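Local coordinates for protein putative phosphoenolpyruvate-dependent sugar phosphotransferase system (PTS) permease (Klebsiella pneumoniae subsp. pneumoniae, PDB 3MTQ) that probably acts as a IIA component of the phosphoenolpyruvate-dependent sugar phosphotransferase system, relaying a phosphoryl group during sugar uptake, at residues S108-L112 and P113-D117. Numbering follows the deposited sequence. Where two conformers were deposited one is given.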
loop_
_atom_site.group_PDB
_atom_site.type_symbol
_atom_site.label_atom_id
_atom_site.label_comp_id
_atom_site.label_asym_id
_atom_site.label_seq_id
_atom_site.Cartn_x
_atom_site.Cartn_y
_atom_site.Cartn_z
ATOM N N SER A 108 -9.112 5.563 3.219
ATOM C CA SER A 108 -8.146 4.927 4.115
ATOM C C SER A 108 -7.667 3.624 3.533
ATOM O O SER A 108 -8.483 2.790 3.130
ATOM C CB SER A 108 -8.774 4.641 5.477
ATOM O OG SER A 108 -9.473 3.412 5.458
ATOM N N GLY A 109 -6.339 3.430 3.499
ATOM C CA GLY A 109 -5.750 2.166 2.976
ATOM C C GLY A 109 -4.976 2.311 1.679
ATOM O O GLY A 109 -5.135 1.557 0.729
ATOM N N LEU A 110 -4.041 3.248 1.653
ATOM C CA LEU A 110 -3.173 3.405 0.531
ATOM C C LEU A 110 -2.633 2.118 -0.041
ATOM O O LEU A 110 -2.174 1.231 0.689
ATOM C CB LEU A 110 -1.935 4.206 0.954
ATOM C CG LEU A 110 -1.849 5.697 0.932
ATOM C CD1 LEU A 110 -0.451 5.982 1.448
ATOM C CD2 LEU A 110 -2.025 6.273 -0.470
ATOM N N ASN A 111 -2.654 2.039 -1.365
ATOM C CA ASN A 111 -2.143 0.901 -2.100
ATOM C C ASN A 111 -2.035 1.282 -3.550
ATOM O O ASN A 111 -2.634 2.258 -3.995
ATOM C CB ASN A 111 -3.057 -0.361 -1.896
ATOM C CG ASN A 111 -4.410 -0.229 -2.555
ATOM O OD1 ASN A 111 -4.559 -0.448 -3.773
ATOM N ND2 ASN A 111 -5.434 0.084 -1.755
ATOM N N LEU A 112 -1.199 0.578 -4.271
ATOM C CA LEU A 112 -0.876 0.921 -5.638
ATOM C C LEU A 112 -2.034 0.716 -6.601
ATOM O O LEU A 112 -2.377 1.593 -7.393
ATOM C CB LEU A 112 0.336 0.129 -6.115
ATOM C CG LEU A 112 0.967 0.526 -7.457
ATOM C CD1 LEU A 112 1.114 2.061 -7.764
ATOM C CD2 LEU A 112 2.322 -0.223 -7.646
ATOM N N PRO A 113 -2.679 -0.435 -6.512
ATOM C CA PRO A 113 -3.738 -0.547 -7.508
ATOM C C PRO A 113 -4.740 0.601 -7.403
ATOM O O PRO A 113 -5.217 1.117 -8.430
ATOM C CB PRO A 113 -4.429 -1.881 -7.162
ATOM C CG PRO A 113 -3.647 -2.524 -6.037
ATOM C CD PRO A 113 -2.382 -1.669 -5.776
ATOM N N LEU A 114 -5.111 0.989 -6.191
ATOM C CA LEU A 114 -6.068 2.103 -5.972
ATOM C C LEU A 114 -5.673 3.387 -6.649
ATOM O O LEU A 114 -6.443 4.015 -7.390
ATOM C CB LEU A 114 -6.285 2.351 -4.488
ATOM C CG LEU A 114 -7.118 3.566 -4.098
ATOM C CD1 LEU A 114 -8.565 3.352 -4.584
ATOM C CD2 LEU A 114 -7.064 3.749 -2.590
ATOM N N ILE A 115 -4.426 3.788 -6.422
ATOM C CA ILE A 115 -3.916 4.951 -7.073
ATOM C C ILE A 115 -3.880 4.888 -8.611
ATOM O O ILE A 115 -4.291 5.835 -9.283
ATOM C CB ILE A 115 -2.515 5.297 -6.482
ATOM C CG1 ILE A 115 -2.610 5.397 -4.971
ATOM C CG2 ILE A 115 -2.047 6.589 -7.124
ATOM C CD1 ILE A 115 -3.743 6.249 -4.497
ATOM N N ILE A 116 -3.462 3.769 -9.174
ATOM C CA ILE A 116 -3.457 3.577 -10.619
ATOM C C ILE A 116 -4.881 3.689 -11.216
ATOM O O ILE A 116 -5.108 4.352 -12.247
ATOM C CB ILE A 116 -2.834 2.220 -10.988
ATOM C CG1 ILE A 116 -1.329 2.236 -10.667
ATOM C CG2 ILE A 116 -3.008 1.938 -12.469
ATOM C CD1 ILE A 116 -0.658 3.469 -11.205
ATOM N N ASP A 117 -5.851 3.045 -10.569
ATOM C CA ASP A 117 -7.248 3.107 -11.039
ATOM C C ASP A 117 -7.813 4.530 -11.004
ATOM O O ASP A 117 -8.498 4.967 -11.942
ATOM C CB ASP A 117 -8.166 2.175 -10.240
ATOM C CG ASP A 117 -9.360 1.691 -11.062
ATOM O OD1 ASP A 117 -9.105 0.930 -12.013
ATOM O OD2 ASP A 117 -10.534 2.076 -10.799
#
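Leu114 CB lies over one face of the Asn111 carboxamide, 3.7 Å from the amide carbon CG, and the Pro113 ring comes up to OD1 from the other side, its CG 3.2 Å from that oxygen. At the nitrogen end, ND2 donates to Gly109 O over 2.9 Å, with that oxygen tilted 21° out of the amide plane. The result is a worked example of side-chain N-capping, where strand 104-108 hands over through a short loop to helix 112-120. Chi1 of 69° places CG between the backbone N and the carbonyl carbon, bringing the amide alongside the helix start, and chi2 then turns OD1 to Leu114 N, from which it accepts at 2.9 Å, the donor standing above the carbonyl plane. Ile115 N donates a weak bond to Asn111 O; Leu112 O receives Ile116 N almost straight (177°). Pro113, lacking an amide hydrogen, suits a first turn in which its nitrogen needs no acceptor. Leu112 and Ile116 run side by side, CD1 to CG1 3.8 Å, and pack against Val40 and Leu44 of helix 32-44, respectively. Leu110 of the second subunit also packs on Asn111, placing the cap at the dimer interface. Gripped through both amide heteroatoms, the Asn111 side chain is fixed in its flip; it satisfies a buried amide at the helix start and ties that start to the loop carbonyl of Gly109.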